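Local coordinates for protein putative retaining b-glycosidase (PDB 5A95) that probably hydrolyses mixed-linkage beta-1,3-1,4-glucans with retention of configuration, acting as a trimeric family 5 glycoside hydrolase, at residues 144-147 and 148-151; 157-161 and 162-166; 306-309 and 310-314; 331-334 and 335-338. The protein carries 1 engineered substitution. All coordinates share one frame; numbering follows the deposited sequence.

Contact 1 of 4, residues 144-147 and 148-151; sequences IGYL and PTEQ
Pro148 lies across one face of the Tyr146 ring. Its CD sits over the ring centre, 3.6 Å from the centroid, in a CH-pi contact only 4° off the normal. With CG of Tyr146 trans to its own N (chi1 -159°), the ring swings under the proline, and Thr149 OG1 comes up in plane at the ring edge, 3.6 Å from CD2. The backbone beneath is a tight turn: Glu150 N donates to Leu147 O at 3.0 Å, and Tyr146 N donates to Gln151 O at 2.9 Å. Glu150 and Gln151 together face Tyr146 in a G1 beta bulge, with Glu150 in the left-handed region. Glu150 is looser and partly exposed: it merely brushes Leu147 O with its CG, 3.4 Å away, before its OE2 reaches Ile161 N. Gln151, covered by the second subunit, folds back so that NE2 bonds Thr149 O at 3.1 Å, and it also meets Lys162 O of that subunit. Were Tyr146 an alanine, the underside of Pro148 would probably be uncovered and Glu204 left without its hydroxyl partner. The chemistry is thus divided, an apolar proline-aromatic clasp on one side and the Gln151 side-chain amide given to a neighbouring subunit on the other.

Contact 2 of 4, residues 157-161 and 162-166; sequences YDTTI and KETRD. With BGC (beta-D-glucopyranose), chain D.
Thr159 reaches over the Glu163 side chain and gives its hydroxyl to the carboxylate, OG1 to OE1 at 2.6 Å, on the anti lone pair. Thr159 has OG1 opposite its N (chi1 -173°), which points the hydroxyl at the start of the helix. The same OE1 forms a salt bridge with Arg112, so this buried threonine bonds to an oxygen that is already held. Thr160 is the N-cap: its OG1 accepts from Glu163 N at 2.9 Å. Because the Glu163 carboxylate turns to Thr159, the capping box stays incomplete, and Thr160 N is buried without a partner. Thr160 O is gripped twice from opposite faces of its plane, by Thr164 N and Thr164 OG1, each at 2.9 Å. Ile161 and Arg165 run side by side, CG2 of Ile161 3.6 Å from NE of Arg165, whose guanidinium goes on to Ser211. At the far end Tyr157 OH shares a hydrogen bond of 2.7 Å with O6 of the bound glucose of chain D. The capped turn opens helix 161-174, with Thr164 OG1 held by Trp141 of strand 136-144, Glu163 against helix 108-114 and Arg165 against helix 202-219.

Contact 3 of 4, residues 306-309 and 310-314; sequences VKDD and GSYGP
OD2 of Asp308 is gripped by two backbone N-H groups, Gly310 N at 2.8 Å and Tyr312 N at 2.9 Å. They arrive from opposite faces of the carboxylate plane: the tyrosine amide comes in on the syn side with a fairly straight bond (163°), whereas the glycine amide approaches from above the plane. The aspartate is aimed at them by its first torsion, which sets CG trans to N (chi1 -166°) and drops the carboxylate into the mouth of the turn. CB of Tyr312 rests 3.2 Å from the same OD2, and the phenol ring then leads off at 61° to the carboxylate. Its OH bonds Pro255 O and Gly293 N, well away from the aspartates. Next along the chain, Asp309 repeats the device on the exposed side. Its OD1 takes Ser311 N nearly along the C-O axis at 2.9 Å, and Ser311 OG on the syn lone pair at 2.7 Å, a double grip by one residue that should restrain the rotation of both side chains. A water bridges Asp308 and Ser311, donating to OD1 of the first and OG of the second. Gly310, with phi 112°, lies where a CB would collide with Asp309 O. The paired donors would tend to offset negative charge on the carboxylates. Asp308 to Gly310 and Asp309 to Ser311 are successive Asx turns, here leading from the loop after strand 287-289 into helix 312-323 of the barrel.

Contact 4 of 4, residues 331-334 and 335-338; sequences VFDP and DWSP. With BGC (beta-D-glucopyranose), chain D; BGC (beta-D-glucopyranose), chain B.
This is a buried local contact in a folded-back loop that follows strand 326-329 of the (beta/alpha)8 barrel, built on an Asx turn at Asp333 and lining the glucan-binding cleft. OD2 of Asp333 accepts from Asp335 N and from Trp336 N, both at 2.9 Å. The tryptophan amide uses the anti lone pair and is nearly straight (169°), while the Asp335 amide comes from above the carboxylate plane. Asp335 OD2 stands 3.9 Å from Asp333 OD2, a like-charge approach that Lys78 probably eases, since it forms salt bridges with both aspartates. At the ends of the loop, Val331 N donates to Pro338 O at 2.9 Å and closes it between two cis peptides, one before Val331 and one before Pro338; the non-proline cis bond after a tryptophan is a familiar feature of this enzyme clan. CG1 of Val331 packs against CB of Trp336. The indole presents a face to the chain D glucose, whose C4 lies 3.7 Å above the ring plane toward the rim, with C6 over the benzene part. Lys78 makes a cation-pi contact with the same indole, and Trp32 of the second subunit meets it edge-to-face. With a serine here in place of Trp336, the sugar is likely to lose its flat platform and Trp32 of the second subunit its aromatic partner. Along 335-337 the backbone carbonyls hold sugar hydroxyls: O2 of the chain B glucose donates to Asp335 O, and O2 of the chain D glucose donates to Ser337 O at 2.7 Å.

The four contacts come in series along the chain, all in loops, or at the helix starts they lead into, beyond strands of one barrel sheet. Contacts 1 and 2 succeed strand 136-144 and adjoin, centres 9 Å apart, Glu150 reaching the start of helix 161-174; both also touch the second subunit. Contact 3 precedes helix 312-323 and contact 4 follows strand 326-329; their centres are 16 Å apart and Val306 packs on Pro338. Contacts 2 and 3 lie on opposite sides of the chain centre, 34 Å between centres. Contacts 2 and 4 share the chain D glucose, so distant loops converge on one glycan cleft, with neighbouring subunits close by, consistent with specificity set by quaternary structure.

Contact 1 of 4, residues 144-147 and 148-151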
loop_
_atom_site.group_PDB
_atom_site.type_symbol
_atom_site.label_atom_id
_atom_site.label_comp_id
_atom_site.label_asym_id
_atom_site.label_seq_id
_atom_site.Cartn_x
_atom_site.Cartn_y
_atom_site.Cartn_z
ATOM N N ILE A 144 -10.683 4.517 -13.176
ATOM C CA ILE A 144 -10.780 5.924 -13.552
ATOM C C ILE A 144 -10.176 6.700 -12.401
ATOM O O ILE A 144 -10.723 6.660 -11.279
ATOM C CB ILE A 144 -12.240 6.383 -13.775
ATOM C CG1 ILE A 144 -12.951 5.507 -14.803
ATOM C CG2 ILE A 144 -12.234 7.849 -14.204
ATOM C CD1 ILE A 144 -14.359 5.937 -15.126
ATOM N N GLY A 145 -9.049 7.368 -12.635
ATOM C CA GLY A 145 -8.385 8.109 -11.600
ATOM C C GLY A 145 -6.884 8.122 -11.784
ATOM O O GLY A 145 -6.392 8.001 -12.926
ATOM N N TYR A 146 -6.155 8.257 -10.683
ATOM C CA TYR A 146 -4.719 8.480 -10.737
ATOM C C TYR A 146 -4.023 7.404 -9.938
ATOM O O TYR A 146 -3.938 7.452 -8.699
ATOM C CB TYR A 146 -4.354 9.905 -10.229
ATOM C CG TYR A 146 -3.008 10.371 -10.701
ATOM C CD1 TYR A 146 -2.732 10.419 -12.059
ATOM C CD2 TYR A 146 -2.000 10.694 -9.818
ATOM C CE1 TYR A 146 -1.503 10.798 -12.538
ATOM C CE2 TYR A 146 -0.756 11.093 -10.294
ATOM C CZ TYR A 146 -0.516 11.128 -11.657
ATOM O OH TYR A 146 0.701 11.495 -12.202
ATOM N N LEU A 147 -3.521 6.414 -10.668
ATOM C CA LEU A 147 -2.931 5.263 -10.034
ATOM C C LEU A 147 -1.733 5.606 -9.133
ATOM O O LEU A 147 -1.587 5.032 -8.061
ATOM C CB LEU A 147 -2.594 4.189 -11.080
ATOM C CG LEU A 147 -2.035 2.884 -10.563
ATOM C CD1 LEU A 147 -2.996 2.193 -9.606
ATOM C CD2 LEU A 147 -1.698 1.968 -11.723
ATOM N N PRO A 148 -0.889 6.585 -9.533
ATOM C CA PRO A 148 0.265 6.856 -8.648
ATOM C C PRO A 148 -0.066 7.262 -7.218
ATOM O O PRO A 148 0.697 6.969 -6.305
ATOM C CB PRO A 148 1.033 7.965 -9.377
ATOM C CG PRO A 148 0.750 7.665 -10.826
ATOM C CD PRO A 148 -0.723 7.269 -10.834
ATOM N N THR A 149 -1.194 7.951 -7.015
ATOM C CA THR A 149 -1.652 8.303 -5.669
ATOM C C THR A 149 -2.744 7.362 -5.167
ATOM O O THR A 149 -3.226 7.517 -4.041
ATOM C CB THR A 149 -2.182 9.728 -5.599
ATOM O OG1 THR A 149 -3.228 9.842 -6.551
ATOM C CG2 THR A 149 -1.094 10.740 -5.833
ATOM N N GLU A 150 -3.178 6.425 -5.995
ATOM C CA GLU A 150 -4.239 5.473 -5.649
ATOM C C GLU A 150 -5.521 6.191 -5.223
ATOM O O GLU A 150 -6.146 5.792 -4.248
ATOM C CB GLU A 150 -3.764 4.415 -4.619
ATOM C CG GLU A 150 -2.535 3.653 -5.108
ATOM C CD GLU A 150 -1.949 2.712 -4.111
ATOM O OE1 GLU A 150 -2.311 2.827 -2.929
ATOM O OE2 GLU A 150 -1.114 1.837 -4.485
ATOM N N GLN A 151 -5.906 7.202 -5.989
ATOM C CA GLN A 151 -7.129 7.966 -5.752
ATOM C C GLN A 151 -7.966 7.949 -7.033
ATOM O O GLN A 151 -7.432 8.097 -8.127
ATOM C CB GLN A 151 -6.842 9.434 -5.365
ATOM C CG GLN A 151 -5.883 9.610 -4.219
ATOM C CD GLN A 151 -6.411 9.096 -2.901
ATOM O OE1 GLN A 151 -7.416 9.595 -2.380
ATOM N NE2 GLN A 151 -5.730 8.133 -2.325
#

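Contact 2 of 4, residues 157-161 and 162-166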
loop_
_atom_site.group_PDB
_atom_site.type_symbol
_atom_site.label_atom_id
_atom_site.label_comp_id
_atom_site.label_asym_id
_atom_site.label_seq_id
_atom_site.Cartn_x
_atom_site.Cartn_y
_atom_site.Cartn_z
ATOM N N TYR A 157 -14.033 1.811 -8.985
ATOM C CA TYR A 157 -12.787 1.842 -9.676
ATOM C C TYR A 157 -11.568 1.714 -8.766
ATOM O O TYR A 157 -10.423 1.712 -9.229
ATOM C CB TYR A 157 -12.679 3.161 -10.447
ATOM C CG TYR A 157 -13.867 3.398 -11.349
ATOM C CD1 TYR A 157 -14.249 2.469 -12.311
ATOM C CD2 TYR A 157 -14.602 4.552 -11.239
ATOM C CE1 TYR A 157 -15.381 2.694 -13.102
ATOM C CE2 TYR A 157 -15.713 4.799 -12.034
ATOM C CZ TYR A 157 -16.113 3.861 -12.965
ATOM O OH TYR A 157 -17.229 4.080 -13.746
ATOM N N ASP A 158 -11.782 1.632 -7.461
ATOM C CA ASP A 158 -10.691 1.697 -6.494
ATOM C C ASP A 158 -9.738 0.522 -6.647
ATOM O O ASP A 158 -10.158 -0.619 -6.759
ATOM C CB ASP A 158 -11.258 1.693 -5.065
ATOM C CG ASP A 158 -10.206 1.967 -4.014
ATOM O OD1 ASP A 158 -9.502 2.955 -4.156
ATOM O OD2 ASP A 158 -10.089 1.247 -3.030
ATOM N N THR A 159 -8.442 0.838 -6.636
ATOM C CA THR A 159 -7.417 -0.156 -6.766
ATOM C C THR A 159 -6.139 0.362 -6.129
ATOM O O THR A 159 -6.112 1.454 -5.540
ATOM C CB THR A 159 -7.241 -0.615 -8.251
ATOM O OG1 THR A 159 -6.329 -1.729 -8.324
ATOM C CG2 THR A 159 -6.759 0.503 -9.177
ATOM N N THR A 160 -5.094 -0.437 -6.201
ATOM C CA THR A 160 -3.770 -0.058 -5.726
ATOM C C THR A 160 -2.770 -0.438 -6.806
ATOM O O THR A 160 -3.066 -1.224 -7.713
ATOM C CB THR A 160 -3.382 -0.808 -4.440
ATOM O OG1 THR A 160 -3.344 -2.219 -4.708
ATOM C CG2 THR A 160 -4.330 -0.509 -3.302
ATOM N N ILE A 161 -1.570 0.099 -6.707
ATOM C CA ILE A 161 -0.514 -0.333 -7.624
ATOM C C ILE A 161 -0.277 -1.838 -7.461
ATOM O O ILE A 161 -0.122 -2.557 -8.428
ATOM C CB ILE A 161 0.775 0.499 -7.434
ATOM C CG1 ILE A 161 0.507 1.961 -7.773
ATOM C CG2 ILE A 161 1.879 -0.059 -8.315
ATOM C CD1 ILE A 161 1.641 2.906 -7.479
ATOM N N LYS A 162 -0.252 -2.326 -6.229
ATOM C CA LYS A 162 -0.058 -3.738 -5.980
ATOM C C LYS A 162 -1.092 -4.616 -6.665
ATOM O O LYS A 162 -0.761 -5.610 -7.307
ATOM C CB LYS A 162 -0.034 -4.027 -4.483
ATOM C CG LYS A 162 0.107 -5.511 -4.132
ATOM C CD LYS A 162 0.016 -5.754 -2.622
ATOM C CE LYS A 162 0.096 -7.239 -2.321
ATOM N NZ LYS A 162 0.017 -7.623 -0.908
ATOM N N GLU A 163 -2.348 -4.226 -6.540
ATOM C CA GLU A 163 -3.454 -4.997 -7.092
ATOM C C GLU A 163 -3.437 -4.925 -8.614
ATOM O O GLU A 163 -3.742 -5.912 -9.287
ATOM C CB GLU A 163 -4.799 -4.498 -6.565
ATOM C CG GLU A 163 -6.016 -5.220 -7.115
ATOM C CD GLU A 163 -7.315 -4.640 -6.613
ATOM O OE1 GLU A 163 -7.487 -3.419 -6.777
ATOM O OE2 GLU A 163 -8.147 -5.386 -6.074
ATOM N N THR A 164 -3.111 -3.758 -9.160
ATOM C CA THR A 164 -2.992 -3.591 -10.616
ATOM C C THR A 164 -1.897 -4.449 -11.214
ATOM O O THR A 164 -2.105 -5.172 -12.193
ATOM C CB THR A 164 -2.776 -2.093 -10.949
ATOM O OG1 THR A 164 -3.934 -1.344 -10.499
ATOM C CG2 THR A 164 -2.569 -1.870 -12.428
ATOM N N ARG A 165 -0.731 -4.397 -10.597
ATOM C CA ARG A 165 0.386 -5.257 -11.006
ATOM C C ARG A 165 -0.028 -6.729 -10.934
ATOM O O ARG A 165 0.284 -7.509 -11.834
ATOM C CB ARG A 165 1.590 -5.055 -10.087
ATOM C CG ARG A 165 2.353 -3.768 -10.255
ATOM C CD ARG A 165 3.593 -3.825 -9.375
ATOM N NE ARG A 165 4.294 -2.570 -9.301
ATOM C CZ ARG A 165 5.071 -2.079 -10.248
ATOM N NH1 ARG A 165 5.347 -2.801 -11.336
ATOM N NH2 ARG A 165 5.631 -0.890 -10.089
ATOM N N ASP A 166 -0.682 -7.118 -9.844
ATOM C CA ASP A 166 -1.065 -8.512 -9.672
ATOM C C ASP A 166 -2.082 -8.973 -10.705
ATOM O O ASP A 166 -2.001 -10.098 -11.204
ATOM C CB ASP A 166 -1.544 -8.778 -8.248
ATOM C CG ASP A 166 -2.080 -10.171 -8.078
ATOM O OD1 ASP A 166 -1.253 -11.108 -8.011
ATOM O OD2 ASP A 166 -3.307 -10.362 -8.041
HETATM C C2 BGC D . -22.058 4.048 -17.361
HETATM C C3 BGC D . -22.674 3.749 -16.006
HETATM C C4 BGC D . -21.968 2.595 -15.330
HETATM C C5 BGC D . -20.458 2.826 -15.295
HETATM C C6 BGC D . -19.673 1.621 -14.846
HETATM C C1 BGC D . -20.578 4.301 -17.134
HETATM O O2 BGC D . -22.720 5.196 -17.888
HETATM O O3 BGC D . -24.049 3.395 -16.201
HETATM O O4 BGC D . -22.442 2.486 -13.991
HETATM O O5 BGC D . -19.991 3.130 -16.597
HETATM O O6 BGC D . -18.281 1.920 -14.875
#

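Contact 3 of 4, residues 306-309 and 310-314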
loop_
_atom_site.group_PDB
_atom_site.type_symbol
_atom_site.label_atom_id
_atom_site.label_comp_id
_atom_site.label_asym_id
_atom_site.label_seq_id
_atom_site.Cartn_x
_atom_site.Cartn_y
_atom_site.Cartn_z
ATOM N N VAL A 306 -20.978 12.852 -23.288
ATOM C CA VAL A 306 -21.509 11.949 -24.299
ATOM C C VAL A 306 -22.771 12.449 -25.019
ATOM O O VAL A 306 -23.339 11.714 -25.829
ATOM C CB VAL A 306 -21.780 10.525 -23.735
ATOM C CG1 VAL A 306 -20.505 9.985 -23.096
ATOM C CG2 VAL A 306 -22.932 10.482 -22.730
ATOM N N LYS A 307 -23.173 13.694 -24.774
ATOM C CA LYS A 307 -24.379 14.233 -25.393
ATOM C C LYS A 307 -24.090 14.751 -26.788
ATOM O O LYS A 307 -23.104 15.446 -26.987
ATOM C CB LYS A 307 -24.961 15.373 -24.560
ATOM C CG LYS A 307 -25.396 15.020 -23.146
ATOM C CD LYS A 307 -25.977 16.264 -22.460
ATOM C CE LYS A 307 -26.636 15.934 -21.146
ATOM N NZ LYS A 307 -27.233 17.175 -20.597
ATOM N N ASP A 308 -24.956 14.427 -27.736
ATOM C CA ASP A 308 -24.796 14.884 -29.117
ATOM C C ASP A 308 -26.093 14.697 -29.866
ATOM O O ASP A 308 -26.898 13.831 -29.519
ATOM C CB ASP A 308 -23.680 14.119 -29.828
ATOM C CG ASP A 308 -23.253 14.779 -31.133
ATOM O OD1 ASP A 308 -22.533 15.796 -31.042
ATOM O OD2 ASP A 308 -23.635 14.276 -32.209
ATOM N N ASP A 309 -26.273 15.483 -30.928
ATOM C CA ASP A 309 -27.445 15.349 -31.794
ATOM C C ASP A 309 -27.377 14.222 -32.833
ATOM O O ASP A 309 -28.368 13.957 -33.535
ATOM C CB ASP A 309 -27.811 16.693 -32.475
ATOM C CG ASP A 309 -26.768 17.218 -33.438
ATOM O OD1 ASP A 309 -25.872 16.458 -33.867
ATOM O OD2 ASP A 309 -26.887 18.399 -33.825
ATOM N N GLY A 310 -26.220 13.568 -32.913
ATOM C CA GLY A 310 -25.994 12.491 -33.870
ATOM C C GLY A 310 -25.001 12.814 -34.950
ATOM O O GLY A 310 -24.435 11.900 -35.546
ATOM N N SER A 311 -24.748 14.105 -35.201
ATOM C CA SER A 311 -23.759 14.493 -36.205
ATOM C C SER A 311 -22.364 13.982 -35.887
ATOM O O SER A 311 -21.543 13.800 -36.772
ATOM C CB SER A 311 -23.771 16.026 -36.411
ATOM O OG SER A 311 -23.546 16.698 -35.185
ATOM N N TYR A 312 -22.088 13.747 -34.617
ATOM C CA TYR A 312 -20.811 13.171 -34.225
ATOM C C TYR A 312 -20.522 11.817 -34.834
ATOM O O TYR A 312 -19.358 11.518 -35.109
ATOM C CB TYR A 312 -20.769 13.064 -32.728
ATOM C CG TYR A 312 -19.777 12.113 -32.099
ATOM C CD1 TYR A 312 -18.476 12.478 -31.841
ATOM C CD2 TYR A 312 -20.204 10.866 -31.674
ATOM C CE1 TYR A 312 -17.619 11.626 -31.170
ATOM C CE2 TYR A 312 -19.378 10.024 -30.986
ATOM C CZ TYR A 312 -18.083 10.402 -30.729
ATOM O OH TYR A 312 -17.288 9.543 -30.016
ATOM N N GLY A 313 -21.542 10.972 -35.020
ATOM C CA GLY A 313 -21.284 9.628 -35.495
ATOM C C GLY A 313 -20.542 9.631 -36.829
ATOM O O GLY A 313 -19.451 9.068 -36.964
ATOM N N PRO A 314 -21.138 10.282 -37.842
ATOM C CA PRO A 314 -20.472 10.312 -39.134
ATOM C C PRO A 314 -19.105 10.983 -39.075
ATOM O O PRO A 314 -18.196 10.576 -39.779
ATOM C CB PRO A 314 -21.467 11.079 -40.023
ATOM C CG PRO A 314 -22.819 10.760 -39.412
ATOM C CD PRO A 314 -22.560 10.675 -37.920
HETATM O O HOH W 1 -21.557 16.769 -33.261
#

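Contact 4 of 4, residues 331-334 and 335-338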
loop_
_atom_site.group_PDB
_atom_site.type_symbol
_atom_site.label_atom_id
_atom_site.label_comp_id
_atom_site.label_asym_id
_atom_site.label_seq_id
_atom_site.Cartn_x
_atom_site.Cartn_y
_atom_site.Cartn_z
ATOM N N VAL A 331 -21.618 1.570 -25.187
ATOM C CA VAL A 331 -21.373 0.202 -24.698
ATOM C C VAL A 331 -22.545 -0.683 -25.143
ATOM O O VAL A 331 -23.688 -0.212 -25.194
ATOM C CB VAL A 331 -21.221 0.185 -23.154
ATOM C CG1 VAL A 331 -22.419 0.809 -22.473
ATOM C CG2 VAL A 331 -20.959 -1.219 -22.624
ATOM N N PHE A 332 -22.267 -1.941 -25.465
ATOM C CA PHE A 332 -23.285 -2.882 -25.902
ATOM C C PHE A 332 -23.916 -3.511 -24.663
ATOM O O PHE A 332 -23.597 -4.615 -24.272
ATOM C CB PHE A 332 -22.675 -3.917 -26.837
ATOM C CG PHE A 332 -23.697 -4.697 -27.603
ATOM C CD1 PHE A 332 -24.195 -4.192 -28.798
ATOM C CD2 PHE A 332 -24.136 -5.942 -27.174
ATOM C CE1 PHE A 332 -25.114 -4.914 -29.536
ATOM C CE2 PHE A 332 -25.057 -6.667 -27.924
ATOM C CZ PHE A 332 -25.554 -6.137 -29.089
ATOM N N ASP A 333 -24.825 -2.741 -24.076
ATOM C CA ASP A 333 -25.528 -3.056 -22.849
ATOM C C ASP A 333 -26.772 -2.196 -22.835
ATOM O O ASP A 333 -26.714 -1.059 -23.301
ATOM C CB ASP A 333 -24.648 -2.681 -21.638
ATOM C CG ASP A 333 -25.181 -3.244 -20.353
ATOM O OD1 ASP A 333 -25.008 -4.461 -20.137
ATOM O OD2 ASP A 333 -25.820 -2.495 -19.564
ATOM N N PRO A 334 -27.906 -2.708 -22.298
ATOM C CA PRO A 334 -29.116 -1.873 -22.218
ATOM C C PRO A 334 -29.206 -0.989 -20.971
ATOM O O PRO A 334 -30.108 -0.166 -20.877
ATOM C CB PRO A 334 -30.253 -2.909 -22.222
ATOM C CG PRO A 334 -29.663 -4.087 -21.542
ATOM C CD PRO A 334 -28.200 -4.102 -21.913
ATOM N N ASP A 335 -28.309 -1.174 -20.010
ATOM C CA ASP A 335 -28.353 -0.461 -18.735
ATOM C C ASP A 335 -27.296 0.615 -18.608
ATOM O O ASP A 335 -27.594 1.750 -18.230
ATOM C CB ASP A 335 -28.225 -1.438 -17.552
ATOM C CG ASP A 335 -29.245 -2.525 -17.595
ATOM O OD1 ASP A 335 -30.422 -2.183 -17.709
ATOM O OD2 ASP A 335 -28.887 -3.711 -17.524
ATOM N N TRP A 336 -26.049 0.274 -18.920
ATOM C CA TRP A 336 -24.944 1.201 -18.862
ATOM C C TRP A 336 -24.963 2.090 -20.102
ATOM O O TRP A 336 -25.180 1.606 -21.203
ATOM C CB TRP A 336 -23.640 0.409 -18.809
ATOM C CG TRP A 336 -23.369 -0.237 -17.511
ATOM C CD1 TRP A 336 -24.217 -0.341 -16.433
ATOM C CD2 TRP A 336 -22.143 -0.841 -17.123
ATOM N NE1 TRP A 336 -23.566 -0.981 -15.389
ATOM C CE2 TRP A 336 -22.300 -1.314 -15.796
ATOM C CE3 TRP A 336 -20.919 -1.048 -17.779
ATOM C CZ2 TRP A 336 -21.275 -1.957 -15.108
ATOM C CZ3 TRP A 336 -19.884 -1.681 -17.073
ATOM C CH2 TRP A 336 -20.074 -2.127 -15.763
ATOM N N SER A 337 -24.708 3.375 -19.906
ATOM C CA SER A 337 -24.900 4.362 -20.960
ATOM C C SER A 337 -23.584 5.048 -21.369
ATOM O O SER A 337 -22.623 5.071 -20.606
ATOM C CB SER A 337 -25.894 5.419 -20.490
ATOM O OG SER A 337 -25.386 6.124 -19.381
ATOM N N PRO A 338 -23.519 5.603 -22.589
ATOM C CA PRO A 338 -24.557 5.528 -23.622
ATOM C C PRO A 338 -24.727 4.108 -24.161
ATOM O O PRO A 338 -23.747 3.442 -24.477
ATOM C CB PRO A 338 -24.043 6.477 -24.709
ATOM C CG PRO A 338 -22.555 6.504 -24.517
ATOM C CD PRO A 338 -22.393 6.446 -23.022
HETATM C C2 BGC D . -22.058 4.048 -17.361
HETATM C C3 BGC D . -22.674 3.749 -16.006
HETATM C C4 BGC D . -21.968 2.595 -15.330
HETATM C C5 BGC D . -20.458 2.826 -15.295
HETATM C C6 BGC D . -19.673 1.621 -14.846
HETATM C C1 BGC D . -20.578 4.301 -17.134
HETATM O O2 BGC D . -22.720 5.196 -17.888
HETATM O O3 BGC D . -24.049 3.395 -16.201
HETATM O O4 BGC D . -22.442 2.486 -13.991
HETATM O O5 BGC D . -19.991 3.130 -16.597
HETATM O O6 BGC D . -18.281 1.920 -14.875
HETATM C C2 BGC B . -26.356 4.060 -16.228
HETATM C C3 BGC B . -27.389 5.027 -15.685
HETATM C C4 BGC B . -27.280 5.112 -14.181
HETATM C C5 BGC B . -25.867 5.502 -13.797
HETATM C C6 BGC B . -25.677 5.556 -12.285
HETATM C C1 BGC B . -24.972 4.403 -15.747
HETATM O O2 BGC B . -26.396 4.094 -17.661
HETATM O O3 BGC B . -28.689 4.547 -16.015
HETATM O O4 BGC B . -28.238 6.062 -13.709
HETATM O O5 BGC B . -24.959 4.522 -14.311
HETATM O O6 BGC B . -25.889 4.245 -11.728
#